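Local coordinates for malonyl CoA-acyl carrier protein transacylase (Clostridium perfringens, PDB 3PTW) that probably transfers the malonyl group from malonyl-CoA to acyl carrier protein, the step that supplies extender units for fatty acid synthesis, at residues 9-15 against 273-277; 15-20 against 48-52; 28-33 against 71-76; 44-48 against 64-69; 91-95 against 245-249. All blocks are in the same frame, centred on the assembly; numbering follows the deposited sequence.

Contact 1: residues 9-15 against 273-277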
# COMPACT_ATOMS: atom_id res chain seq x y z
N ALA A 9 -4.37 -0.18 3.63
CA ALA A 9 -3.10 -0.45 4.31
C ALA A 9 -2.19 -1.38 3.54
O ALA A 9 -2.67 -2.20 2.74
CB ALA A 9 -3.36 -1.03 5.68
N GLY A 10 -0.89 -1.28 3.80
CA GLY A 10 0.09 -2.07 3.07
C GLY A 10 1.16 -2.69 3.94
O GLY A 10 1.01 -2.79 5.17
N GLN A 11 2.25 -3.11 3.29
CA GLN A 11 3.31 -3.84 3.99
C GLN A 11 3.92 -2.93 5.06
O GLN A 11 4.11 -1.74 4.83
CB GLN A 11 4.36 -4.35 2.98
CG GLN A 11 5.51 -5.14 3.60
CD GLN A 11 6.21 -6.08 2.62
OE1 GLN A 11 5.56 -6.85 1.89
NE2 GLN A 11 7.54 -6.05 2.61
N GLY A 12 4.16 -3.50 6.24
CA GLY A 12 4.76 -2.76 7.35
C GLY A 12 3.79 -2.45 8.47
O GLY A 12 4.21 -2.23 9.62
N ALA A 13 2.50 -2.43 8.15
CA ALA A 13 1.45 -2.21 9.16
C ALA A 13 0.85 -3.50 9.75
O ALA A 13 -0.03 -3.45 10.62
CB ALA A 13 0.34 -1.33 8.58
N GLN A 14 1.30 -4.67 9.29
CA GLN A 14 0.76 -5.93 9.80
C GLN A 14 1.13 -6.17 11.26
O GLN A 14 2.16 -5.69 11.74
CB GLN A 14 1.21 -7.13 8.94
CG GLN A 14 2.68 -7.57 9.14
CD GLN A 14 3.70 -6.68 8.42
OE1 GLN A 14 3.33 -5.77 7.69
NE2 GLN A 14 4.98 -6.96 8.63
N TYR A 15 0.28 -6.90 11.97
CA TYR A 15 0.55 -7.33 13.35
C TYR A 15 -0.31 -8.53 13.69
O TYR A 15 -1.40 -8.73 13.11
CB TYR A 15 0.28 -6.19 14.36
CG TYR A 15 -1.12 -5.59 14.31
CD1 TYR A 15 -2.15 -6.06 15.16
CD2 TYR A 15 -1.42 -4.55 13.43
CE1 TYR A 15 -3.44 -5.50 15.10
CE2 TYR A 15 -2.69 -3.99 13.37
CZ TYR A 15 -3.69 -4.45 14.19
OH TYR A 15 -4.94 -3.86 14.11
N ILE A 273 -8.26 1.95 5.51
CA ILE A 273 -8.89 0.66 5.77
C ILE A 273 -7.84 -0.43 5.84
O ILE A 273 -7.08 -0.63 4.89
CB ILE A 273 -9.95 0.33 4.70
CG1 ILE A 273 -11.11 1.33 4.80
CG2 ILE A 273 -10.43 -1.13 4.82
CD1 ILE A 273 -12.07 1.29 3.61
N GLY A 274 -7.80 -1.13 6.97
CA GLY A 274 -6.83 -2.20 7.18
C GLY A 274 -5.98 -1.90 8.40
O GLY A 274 -6.32 -1.00 9.17
N PRO A 275 -4.88 -2.66 8.58
CA PRO A 275 -4.12 -2.45 9.81
C PRO A 275 -3.33 -1.16 9.79
O PRO A 275 -2.79 -0.78 8.75
CB PRO A 275 -3.18 -3.66 9.87
CG PRO A 275 -3.03 -4.10 8.46
CD PRO A 275 -4.32 -3.74 7.75
N GLY A 276 -3.29 -0.49 10.94
CA GLY A 276 -2.37 0.63 11.13
C GLY A 276 -2.89 1.98 10.70
O GLY A 276 -4.02 2.11 10.20
N LYS A 277 -2.06 2.99 10.91
CA LYS A 277 -2.44 4.38 10.70
C LYS A 277 -1.39 5.11 9.88
O LYS A 277 -1.38 6.33 9.83
CB LYS A 277 -2.67 5.08 12.07
CG LYS A 277 -3.92 4.57 12.83
CD LYS A 277 -3.93 4.94 14.33
CE LYS A 277 -3.01 4.03 15.18
NZ LYS A 277 -3.31 2.54 15.13

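Contact 2: residues 15-20 against 48-52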
# COMPACT_ATOMS: atom_id res chain seq x y z
N TYR A 15 0.28 -6.90 11.97
CA TYR A 15 0.55 -7.33 13.35
C TYR A 15 -0.31 -8.53 13.69
O TYR A 15 -1.40 -8.73 13.11
CB TYR A 15 0.28 -6.19 14.36
CG TYR A 15 -1.12 -5.59 14.31
CD1 TYR A 15 -2.15 -6.06 15.16
CD2 TYR A 15 -1.42 -4.55 13.43
CE1 TYR A 15 -3.44 -5.50 15.10
CE2 TYR A 15 -2.69 -3.99 13.37
CZ TYR A 15 -3.69 -4.45 14.19
OH TYR A 15 -4.94 -3.86 14.11
N VAL A 16 0.18 -9.35 14.61
CA VAL A 16 -0.54 -10.52 15.08
C VAL A 16 -1.85 -10.08 15.72
O VAL A 16 -1.87 -9.21 16.58
CB VAL A 16 0.30 -11.33 16.09
CG1 VAL A 16 -0.41 -12.61 16.49
CG2 VAL A 16 1.68 -11.65 15.51
N GLY A 17 -2.95 -10.70 15.28
CA GLY A 17 -4.28 -10.37 15.79
C GLY A 17 -5.05 -9.40 14.90
O GLY A 17 -6.23 -9.17 15.13
N MET A 18 -4.41 -8.84 13.88
CA MET A 18 -5.15 -7.98 12.94
C MET A 18 -6.29 -8.80 12.32
O MET A 18 -6.18 -10.02 12.15
CB MET A 18 -4.22 -7.38 11.87
CG MET A 18 -3.71 -8.37 10.83
SD MET A 18 -2.52 -7.62 9.71
CE MET A 18 -2.19 -9.03 8.63
N GLY A 19 -7.41 -8.14 12.05
CA GLY A 19 -8.58 -8.81 11.47
C GLY A 19 -9.48 -9.55 12.44
O GLY A 19 -10.66 -9.78 12.14
N LYS A 20 -8.94 -9.92 13.60
CA LYS A 20 -9.67 -10.77 14.53
C LYS A 20 -10.97 -10.16 15.03
O LYS A 20 -11.99 -10.84 15.08
CB LYS A 20 -8.76 -11.19 15.69
CG LYS A 20 -9.45 -11.98 16.79
CD LYS A 20 -9.43 -13.46 16.49
CE LYS A 20 -9.39 -14.28 17.78
NZ LYS A 20 -10.76 -14.67 18.24
N CYS A 48 -3.06 -14.80 10.58
CA CYS A 48 -3.32 -13.42 10.97
C CYS A 48 -3.52 -13.23 12.47
O CYS A 48 -3.09 -12.23 13.03
CB CYS A 48 -4.53 -12.87 10.23
SG CYS A 48 -4.17 -12.54 8.51
N PHE A 49 -4.19 -14.20 13.10
CA PHE A 49 -4.62 -14.04 14.48
C PHE A 49 -3.56 -14.54 15.44
O PHE A 49 -3.40 -13.98 16.52
CB PHE A 49 -5.98 -14.73 14.75
CG PHE A 49 -7.07 -14.37 13.75
CD1 PHE A 49 -7.02 -13.16 13.03
CD2 PHE A 49 -8.15 -15.23 13.53
CE1 PHE A 49 -8.02 -12.83 12.11
CE2 PHE A 49 -9.15 -14.90 12.63
CZ PHE A 49 -9.09 -13.71 11.91
N ASN A 50 -2.82 -15.58 15.04
CA ASN A 50 -1.80 -16.16 15.91
C ASN A 50 -0.37 -16.10 15.39
O ASN A 50 0.54 -15.88 16.17
CB ASN A 50 -2.16 -17.60 16.25
CG ASN A 50 -3.31 -17.68 17.20
OD1 ASN A 50 -3.25 -17.14 18.30
ND2 ASN A 50 -4.39 -18.35 16.79
N ASP A 51 -0.21 -16.32 14.09
CA ASP A 51 1.12 -16.44 13.44
C ASP A 51 2.12 -17.40 14.14
O ASP A 51 3.26 -17.00 14.43
CB ASP A 51 1.75 -15.05 13.25
CG ASP A 51 2.99 -15.09 12.38
OD1 ASP A 51 3.82 -14.15 12.49
OD2 ASP A 51 3.15 -16.06 11.60
N PRO A 52 1.71 -18.67 14.36
CA PRO A 52 2.52 -19.63 15.13
C PRO A 52 3.78 -20.16 14.42
O PRO A 52 4.58 -20.85 15.05
CB PRO A 52 1.54 -20.80 15.36
CG PRO A 52 0.63 -20.75 14.19
CD PRO A 52 0.46 -19.28 13.87

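Contact 3: residues 28-33 against 71-76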
# COMPACT_ATOMS: atom_id res chain seq x y z
N GLU A 28 -19.79 -11.35 7.50
CA GLU A 28 -19.18 -11.08 6.20
C GLU A 28 -17.65 -10.96 6.26
O GLU A 28 -16.98 -11.17 5.25
CB GLU A 28 -19.81 -9.83 5.56
CG GLU A 28 -19.58 -8.51 6.30
CD GLU A 28 -20.67 -8.18 7.32
OE1 GLU A 28 -21.36 -9.10 7.80
OE2 GLU A 28 -20.81 -6.98 7.67
N SER A 29 -17.11 -10.63 7.42
CA SER A 29 -15.66 -10.56 7.60
C SER A 29 -15.11 -11.97 7.86
O SER A 29 -14.06 -12.34 7.33
CB SER A 29 -15.29 -9.60 8.74
OG SER A 29 -15.74 -8.28 8.47
N LYS A 30 -15.84 -12.73 8.67
CA LYS A 30 -15.62 -14.16 8.85
C LYS A 30 -15.57 -14.87 7.48
O LYS A 30 -14.64 -15.65 7.21
CB LYS A 30 -16.73 -14.76 9.73
CG LYS A 30 -16.38 -16.10 10.42
CD LYS A 30 -17.48 -16.61 11.38
CE LYS A 30 -17.46 -15.94 12.77
NZ LYS A 30 -18.38 -14.75 12.91
N GLU A 31 -16.53 -14.57 6.62
CA GLU A 31 -16.65 -15.21 5.32
C GLU A 31 -15.46 -14.90 4.41
O GLU A 31 -15.00 -15.76 3.65
CB GLU A 31 -17.98 -14.82 4.65
CG GLU A 31 -18.21 -15.39 3.25
CD GLU A 31 -19.63 -15.20 2.74
OE1 GLU A 31 -20.09 -16.03 1.93
OE2 GLU A 31 -20.31 -14.22 3.15
N VAL A 32 -14.94 -13.67 4.50
CA VAL A 32 -13.79 -13.29 3.70
C VAL A 32 -12.54 -14.11 4.05
O VAL A 32 -11.77 -14.49 3.16
CB VAL A 32 -13.50 -11.77 3.78
CG1 VAL A 32 -12.10 -11.46 3.26
CG2 VAL A 32 -14.54 -11.01 2.97
N PHE A 33 -12.36 -14.39 5.34
CA PHE A 33 -11.23 -15.20 5.80
C PHE A 33 -11.36 -16.64 5.34
O PHE A 33 -10.37 -17.26 4.93
CB PHE A 33 -11.07 -15.12 7.33
CG PHE A 33 -10.19 -14.00 7.77
CD1 PHE A 33 -8.84 -14.21 8.01
CD2 PHE A 33 -10.70 -12.71 7.89
CE1 PHE A 33 -8.01 -13.16 8.38
CE2 PHE A 33 -9.88 -11.65 8.27
CZ PHE A 33 -8.52 -11.89 8.51
N MET A 71 -9.81 -6.64 3.09
CA MET A 71 -11.08 -7.03 2.48
C MET A 71 -12.15 -7.32 3.53
O MET A 71 -13.30 -6.87 3.42
CB MET A 71 -10.85 -8.24 1.56
CG MET A 71 -12.04 -8.63 0.69
SD MET A 71 -12.61 -7.37 -0.49
CE MET A 71 -13.82 -8.34 -1.40
N ALA A 72 -11.77 -8.08 4.57
CA ALA A 72 -12.66 -8.39 5.69
C ALA A 72 -13.24 -7.12 6.33
O ALA A 72 -14.41 -7.09 6.66
CB ALA A 72 -11.91 -9.22 6.73
N ILE A 73 -12.41 -6.09 6.49
CA ILE A 73 -12.85 -4.80 7.02
C ILE A 73 -13.73 -4.02 6.03
O ILE A 73 -14.80 -3.51 6.39
CB ILE A 73 -11.63 -3.92 7.45
CG1 ILE A 73 -10.91 -4.58 8.63
CG2 ILE A 73 -12.09 -2.48 7.81
CD1 ILE A 73 -9.51 -4.01 8.92
N LEU A 74 -13.27 -3.94 4.78
CA LEU A 74 -14.02 -3.30 3.72
C LEU A 74 -15.45 -3.85 3.57
O LEU A 74 -16.41 -3.08 3.38
CB LEU A 74 -13.28 -3.44 2.39
CG LEU A 74 -14.04 -3.02 1.12
CD1 LEU A 74 -14.36 -1.52 1.15
CD2 LEU A 74 -13.23 -3.39 -0.12
N THR A 75 -15.58 -5.18 3.61
CA THR A 75 -16.88 -5.85 3.41
C THR A 75 -17.88 -5.42 4.48
O THR A 75 -19.04 -5.18 4.18
CB THR A 75 -16.77 -7.41 3.41
OG1 THR A 75 -15.65 -7.83 2.61
CG2 THR A 75 -18.01 -8.05 2.83
N ALA A 76 -17.41 -5.35 5.73
CA ALA A 76 -18.24 -4.93 6.86
C ALA A 76 -18.59 -3.46 6.76
O ALA A 76 -19.72 -3.06 7.02
CB ALA A 76 -17.54 -5.22 8.17

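Contact 4: residues 44-48 against 64-69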
# COMPACT_ATOMS: atom_id res chain seq x y z
N MET A 44 -5.56 -19.00 6.98
CA MET A 44 -5.36 -17.56 7.04
C MET A 44 -5.79 -16.94 8.37
O MET A 44 -5.23 -15.93 8.79
CB MET A 44 -6.07 -16.87 5.87
CG MET A 44 -5.43 -17.21 4.54
SD MET A 44 -3.67 -16.78 4.52
CE MET A 44 -3.80 -14.98 4.55
N GLU A 45 -6.77 -17.55 9.01
CA GLU A 45 -7.17 -17.16 10.36
C GLU A 45 -6.00 -17.28 11.31
O GLU A 45 -5.59 -16.31 11.93
CB GLU A 45 -8.33 -18.02 10.85
CG GLU A 45 -9.65 -17.71 10.17
CD GLU A 45 -10.70 -18.76 10.43
OE1 GLU A 45 -11.45 -19.09 9.49
OE2 GLU A 45 -10.77 -19.27 11.58
N GLU A 46 -5.42 -18.48 11.37
CA GLU A 46 -4.25 -18.74 12.20
C GLU A 46 -3.08 -17.82 11.84
O GLU A 46 -2.43 -17.29 12.74
CB GLU A 46 -3.85 -20.22 12.08
CG GLU A 46 -2.82 -20.69 13.09
CD GLU A 46 -3.33 -20.70 14.54
OE1 GLU A 46 -4.54 -20.44 14.79
OE2 GLU A 46 -2.49 -20.96 15.43
N LEU A 47 -2.83 -17.61 10.55
CA LEU A 47 -1.71 -16.76 10.13
C LEU A 47 -1.86 -15.35 10.70
O LEU A 47 -0.90 -14.79 11.23
CB LEU A 47 -1.58 -16.71 8.59
CG LEU A 47 -0.56 -15.73 7.97
CD1 LEU A 47 0.89 -15.95 8.47
CD2 LEU A 47 -0.60 -15.76 6.44
N CYS A 48 -3.06 -14.80 10.58
CA CYS A 48 -3.32 -13.42 10.97
C CYS A 48 -3.52 -13.23 12.47
O CYS A 48 -3.09 -12.23 13.03
CB CYS A 48 -4.53 -12.87 10.23
SG CYS A 48 -4.17 -12.54 8.51
N PRO A 64 -0.62 -11.49 1.20
CA PRO A 64 -2.00 -12.01 1.25
C PRO A 64 -2.63 -11.91 2.63
O PRO A 64 -3.86 -11.98 2.76
CB PRO A 64 -1.83 -13.48 0.87
CG PRO A 64 -0.39 -13.82 1.23
CD PRO A 64 0.36 -12.55 0.89
N ALA A 65 -1.81 -11.80 3.67
CA ALA A 65 -2.34 -11.58 5.01
C ALA A 65 -3.03 -10.22 5.10
O ALA A 65 -4.19 -10.14 5.51
CB ALA A 65 -1.25 -11.71 6.05
N ILE A 66 -2.35 -9.16 4.68
CA ILE A 66 -2.90 -7.80 4.68
C ILE A 66 -4.09 -7.65 3.73
O ILE A 66 -5.12 -7.07 4.09
CB ILE A 66 -1.80 -6.75 4.38
CG1 ILE A 66 -0.84 -6.69 5.57
CG2 ILE A 66 -2.40 -5.36 4.06
CD1 ILE A 66 0.32 -5.77 5.39
N ILE A 67 -3.96 -8.21 2.53
CA ILE A 67 -5.00 -8.13 1.52
C ILE A 67 -6.33 -8.71 2.03
O ILE A 67 -7.39 -8.12 1.79
CB ILE A 67 -4.56 -8.81 0.20
CG1 ILE A 67 -3.46 -7.99 -0.49
CG2 ILE A 67 -5.76 -9.04 -0.74
CD1 ILE A 67 -3.83 -6.55 -0.82
N THR A 68 -6.24 -9.84 2.73
CA THR A 68 -7.39 -10.50 3.35
C THR A 68 -7.99 -9.65 4.45
O THR A 68 -9.21 -9.52 4.55
CB THR A 68 -7.00 -11.89 3.99
OG1 THR A 68 -6.41 -12.74 2.99
CG2 THR A 68 -8.23 -12.58 4.58
N THR A 69 -7.13 -9.10 5.28
CA THR A 69 -7.53 -8.25 6.39
C THR A 69 -8.24 -6.98 5.89
O THR A 69 -9.34 -6.65 6.37
CB THR A 69 -6.31 -7.96 7.29
OG1 THR A 69 -5.96 -9.17 7.99
CG2 THR A 69 -6.60 -6.84 8.31

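Contact 5: residues 91-95 against 245-249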
# COMPACT_ATOMS: atom_id res chain seq x y z
N SER A 91 1.89 0.97 -2.49
CA SER A 91 2.41 -0.32 -2.97
C SER A 91 1.32 -1.41 -2.88
O SER A 91 0.48 -1.50 -3.78
CB SER A 91 3.73 -0.71 -2.28
OG SER A 91 4.22 -1.96 -2.75
N LEU A 92 1.32 -2.21 -1.82
CA LEU A 92 0.43 -3.37 -1.73
C LEU A 92 -1.06 -3.04 -1.75
O LEU A 92 -1.85 -3.75 -2.40
CB LEU A 92 0.74 -4.22 -0.50
CG LEU A 92 -0.23 -5.38 -0.23
CD1 LEU A 92 -0.17 -6.44 -1.34
CD2 LEU A 92 0.03 -6.01 1.12
N GLY A 93 -1.46 -1.99 -1.03
CA GLY A 93 -2.87 -1.58 -0.94
C GLY A 93 -3.49 -1.16 -2.28
O GLY A 93 -4.72 -1.04 -2.37
N GLU A 94 -2.66 -0.98 -3.31
CA GLU A 94 -3.16 -0.73 -4.66
C GLU A 94 -3.96 -1.92 -5.15
O GLU A 94 -4.94 -1.76 -5.89
CB GLU A 94 -2.02 -0.43 -5.64
CG GLU A 94 -2.47 -0.26 -7.11
CD GLU A 94 -1.56 0.68 -7.87
OE1 GLU A 94 -1.03 1.63 -7.24
OE2 GLU A 94 -1.39 0.47 -9.09
N TYR A 95 -3.57 -3.12 -4.70
CA TYR A 95 -4.34 -4.34 -4.99
C TYR A 95 -5.72 -4.34 -4.33
O TYR A 95 -6.69 -4.69 -4.98
CB TYR A 95 -3.54 -5.61 -4.67
CG TYR A 95 -2.45 -5.85 -5.69
CD1 TYR A 95 -2.67 -6.65 -6.81
CD2 TYR A 95 -1.20 -5.24 -5.56
CE1 TYR A 95 -1.68 -6.85 -7.76
CE2 TYR A 95 -0.20 -5.43 -6.52
CZ TYR A 95 -0.45 -6.24 -7.61
OH TYR A 95 0.52 -6.45 -8.56
N LEU A 245 1.06 -2.46 -13.05
CA LEU A 245 1.25 -3.31 -11.86
C LEU A 245 2.64 -3.96 -11.93
O LEU A 245 3.31 -4.17 -10.91
CB LEU A 245 0.15 -4.37 -11.81
CG LEU A 245 -0.96 -4.39 -10.76
CD1 LEU A 245 -1.26 -3.04 -10.10
CD2 LEU A 245 -2.22 -5.02 -11.35
N THR A 246 3.07 -4.23 -13.15
CA THR A 246 4.43 -4.69 -13.41
C THR A 246 5.43 -3.60 -13.01
O THR A 246 6.29 -3.85 -12.17
CB THR A 246 4.58 -5.09 -14.89
OG1 THR A 246 3.89 -6.33 -15.09
CG2 THR A 246 6.04 -5.24 -15.31
N SER A 247 5.30 -2.41 -13.60
CA SER A 247 6.11 -1.23 -13.24
C SER A 247 6.16 -0.89 -11.74
O SER A 247 7.20 -0.48 -11.22
CB SER A 247 5.60 -0.01 -14.01
OG SER A 247 5.77 -0.18 -15.40
N GLN A 248 5.03 -1.06 -11.04
CA GLN A 248 4.89 -0.64 -9.63
C GLN A 248 6.00 -1.16 -8.70
O GLN A 248 6.49 -0.40 -7.84
CB GLN A 248 3.50 -1.03 -9.08
CG GLN A 248 3.16 -0.36 -7.75
CD GLN A 248 2.13 -1.13 -6.94
OE1 GLN A 248 2.16 -2.37 -6.89
NE2 GLN A 248 1.23 -0.40 -6.29
N VAL A 249 6.37 -2.43 -8.84
CA VAL A 249 7.37 -3.03 -7.95
C VAL A 249 8.79 -2.49 -8.23
O VAL A 249 9.67 -2.55 -7.37
CB VAL A 249 7.35 -4.59 -7.99
CG1 VAL A 249 5.92 -5.12 -7.82
CG2 VAL A 249 7.98 -5.13 -9.28
O HOH W 1 2.34 -4.68 -8.34

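Contact 1: residues 9-15 against 273-277
Ala-9 N donates a nearly straight hydrogen bond to Ile-273 O, with a length of 3.0 Å and an N-H...O angle of 171°, although the donor stands somewhat out of the carbonyl plane. Beyond this bond the two loops hold each other by close packing around Pro-275. Ala-9 CB touches the ring at Pro-275 CD, 3.5 Å away, and also lies 3.1 Å from Pro-275 O. Ala-13 CB meets the same carbonyl oxygen at 3.2 Å, so two small methyl groups press on it; alanine suits both places because the backbones run so near each other. Strands 4-8 and 269-273 are parallel neighbours in the large mixed sheet, and their pairing is carried one residue past the end of strand 4-8, where Ala-9 still bonds to the last residue of strand 269-273. This is the C-terminal edge, where active sites of parallel alpha/beta folds commonly lie. Gly-274 and Gly-276 both adopt positive phi, and a beta carbon on Gly-274 would collide with Ala-9 CB, one on Gly-276 with Ala-13 CB. Opposite them the chain reverses in a type II turn from Gly-10 to Ala-13, with Gly-12 in the position that calls for positive phi. The turn is braced by Gln-14, which folds back on itself (chi1 75°, chi2 -78°) and offers an in-plane lone pair of OE1 to Gly-12 N at 2.8 Å. Tyr-15 packs obliquely on the proline, CE2 lying 3.5 Å from Pro-275 CB, while its hydroxyl bonds to Glu-296, the carboxylate that also receives Gly-276 N.

Contact 2: residues 15-20 against 48-52
The last turn of helix 44-49 is met by the loop before helix 20-25, where Gly-17 N donates to Cys-48 O at 2.7 Å, in the carbonyl plane. That oxygen lies near the helix end, where carbonyls run out of partners within the helix, and the loop amide supplies one. Two overlapping type II turns, Tyr-15 to Met-18 and Gly-17 to Lys-20, shape this loop; Gly-17 and Gly-19 take their positive-phi positions, and Gly-19 stands at the N-cap position of the helix that follows. Val-16 lays CG1 over the helix end, 3.3 Å from Phe-49 O and 3.4 Å from Asn-50 O. Phe-49 is the main apolar anchor. Met-18 O lies at its edge in the ring plane, 3.4 Å from Phe-49 CE1, and Lys-20 spreads over one face, with CD 4.0 Å from the ring centroid in a CH-pi contact. Bends along the lysine chain bring CD onto the ring while NZ goes on to a salt bridge with Asp-24. Met-18, extended beyond CG, reaches inward until CE stands 4.0 Å from Cys-48 SG, a methyl against a polarisable sulfur, both at home in a buried place beside helix 59-79. Past the helix, Asp-51 turns its carboxylate to the amides of Leu-55 and Leu-56.

Contact 3: residues 28-33 against 71-76
Ala-72 sits where segments 28-33 and 71-76 come nearest, its CA opposite that of Ser-29, and three side chains of the other helix gather round it. Ser-29 OG donates a short hydrogen bond of 2.5 Å to Ala-72 O, approaching from above the carbonyl plane, 43° out of it. Serine is short enough to put its hydroxyl on a backbone oxygen of the other helix at this close spacing. The methyl of Ala-72 is met by Phe-33, with CE2 3.5 Å from Ala-72 CB. Val-32 completes the set: its CG1 rests 3.6 Å from Ala-72 N and 3.8 Å from Met-71 CG. The two helix segments run roughly antiparallel, at 149°, with axes 8.1 Å apart, a close approach that the small residues Ser-29, Ala-72 and Ala-76 make possible in this helical layer on one flank of the acyltransferase fold. Val-32 CG2 points to Thr-75, ending 3.4 Å from OG1; that hydroxyl is turned back on its own helix and donates to Met-71 O at 2.7 Å, so a threonine can sit here with its polar atom satisfied. At the other end Glu-28 and Thr-75 slide past each other in opposite directions. With CG between the backbone N and carbonyl carbon (chi1 64°) and a further bend at chi2, Glu-28 lays its methylenes along Thr-75; Glu-28 CB lies 3.7 Å from Thr-75 CG2, and OE2 is carried beside Ala-76. Phe-22 of helix 20-25 touches Ser-29 and Ala-76, and Phe-106 packs on Val-32 and Met-71.

Contact 4: residues 44-48 against 64-69
Two peptide carbonyls of helix 59-79 meet side chains of helix 44-49: Cys-48 SG lies 3.8 Å from Ala-65 O, and Met-44 CE lies against Pro-64 O. Ala-65 O is gripped from above and below its plane by Thr-69 N and by Thr-69 OG1, the latter at 3.2 Å. One residue earlier, Pro-64 O also accepts twice: Thr-68 OG1 donates at 2.7 Å, almost in line with the carbonyl, and Thr-68 N makes the ordinary helix bond. Threonine hydroxyls bonded to the carbonyl four residues back are a common way for helices to bury a polar side chain, and Thr-68 OG1 also bonds to Ser-36. Met-44 bends at chi2 and chi3, curling its flexible chain so that CE comes to 3.5 Å from Pro-64 O and 3.7 Å from Ala-65 CA. Ala-65 offers just a methyl: Cys-48 SG lies 3.9 Å from Ala-65 CB, and Leu-47 CD2 lies 4.1 Å from Ala-65 CB. No hydrogen bond crosses the interface; it is apolar packing between buried residues. The segments cross at a steep angle, -104°, with axes 10.3 Å apart, so segment 44-48 lies across segment 64-69. The contact thus joins two helices that follow each other in the chain. Phe-33 of helix 27-40 packs on Thr-68 and Thr-69, and helix 106-122 covers Pro-64 and Thr-68 through Lys-114 and Val-110.

Contact 5: residues 91-95 against 245-249
Ser-91 presents its carbonyl oxygen to Gln-248 NE2, which donates at 2.8 Å, with an N-H...O angle of 134°; the same oxygen also accepts from Glu-94 N, so two N-H groups grip it. The serine hydroxyl points elsewhere, to Arg-116, and its side chain touches His-199. Its backbone is strained (phi 65°, psi -97°), as expected of a nucleophile elbow: Gly-89, Ser-91 and Gly-93 fit the GxSxG pattern between strand 86-89 and helix 93-100, consistent with the serine being the acyl-carrying nucleophile of this family. Gln-248 O accepts from His-199, so the glutamine touches both the elbow and the histidine beside it. Glu-94 comes next, extended with CG anti to its own N. It meets the amide of Gln-248 from the opposite direction, CB 3.3 Å from NE2, with the carboxylate and amide planes steeply inclined to each other. The carboxylate is held by Tyr-235 and by the backbone N of Asn-229, while OE2 lies 3.7 Å from Leu-245 CD1. Tyr-95 then reaches across to helix 241-248. Its CZ packs 3.7 Å from Leu-245 CG. A tyrosine suits the place by combining an apolar ring for the leucine with a hydroxyl at its rim. That hydroxyl, Tyr-95 OH, donates to a water at 2.5 Å that lies at the ring edge, in plane. The water in turn donates to Leu-245 O and to Gln-248 OE1, the latter at 2.7 Å. With NE2 bonded to Ser-91 O and OE1 also bonded by Arg-116, the amide is fixed in its rotation.

Contacts 2, 3 and 4 form one helical flank, on the same side of the chain's centre: helix 59-79 carries contacts 3 and 4, helix 44-49 carries contacts 2 and 4, and the centres of contacts 2 and 4 lie about 7 Å apart. Contact 1 closes the longest loop, joining neighbouring parallel strands 4-8 and 269-273, and the other four are nested inside it. Within it contacts 2 and 3 interleave, contact 4 lies inside the loop closed by contact 3, and contact 5 follows all three. Contact 5, at the probable nucleophile elbow, lies about 15 Å from contact 1 and 18 Å from contact 4, between centres. Leu-92 touches both, joining the elbow to the helical flank.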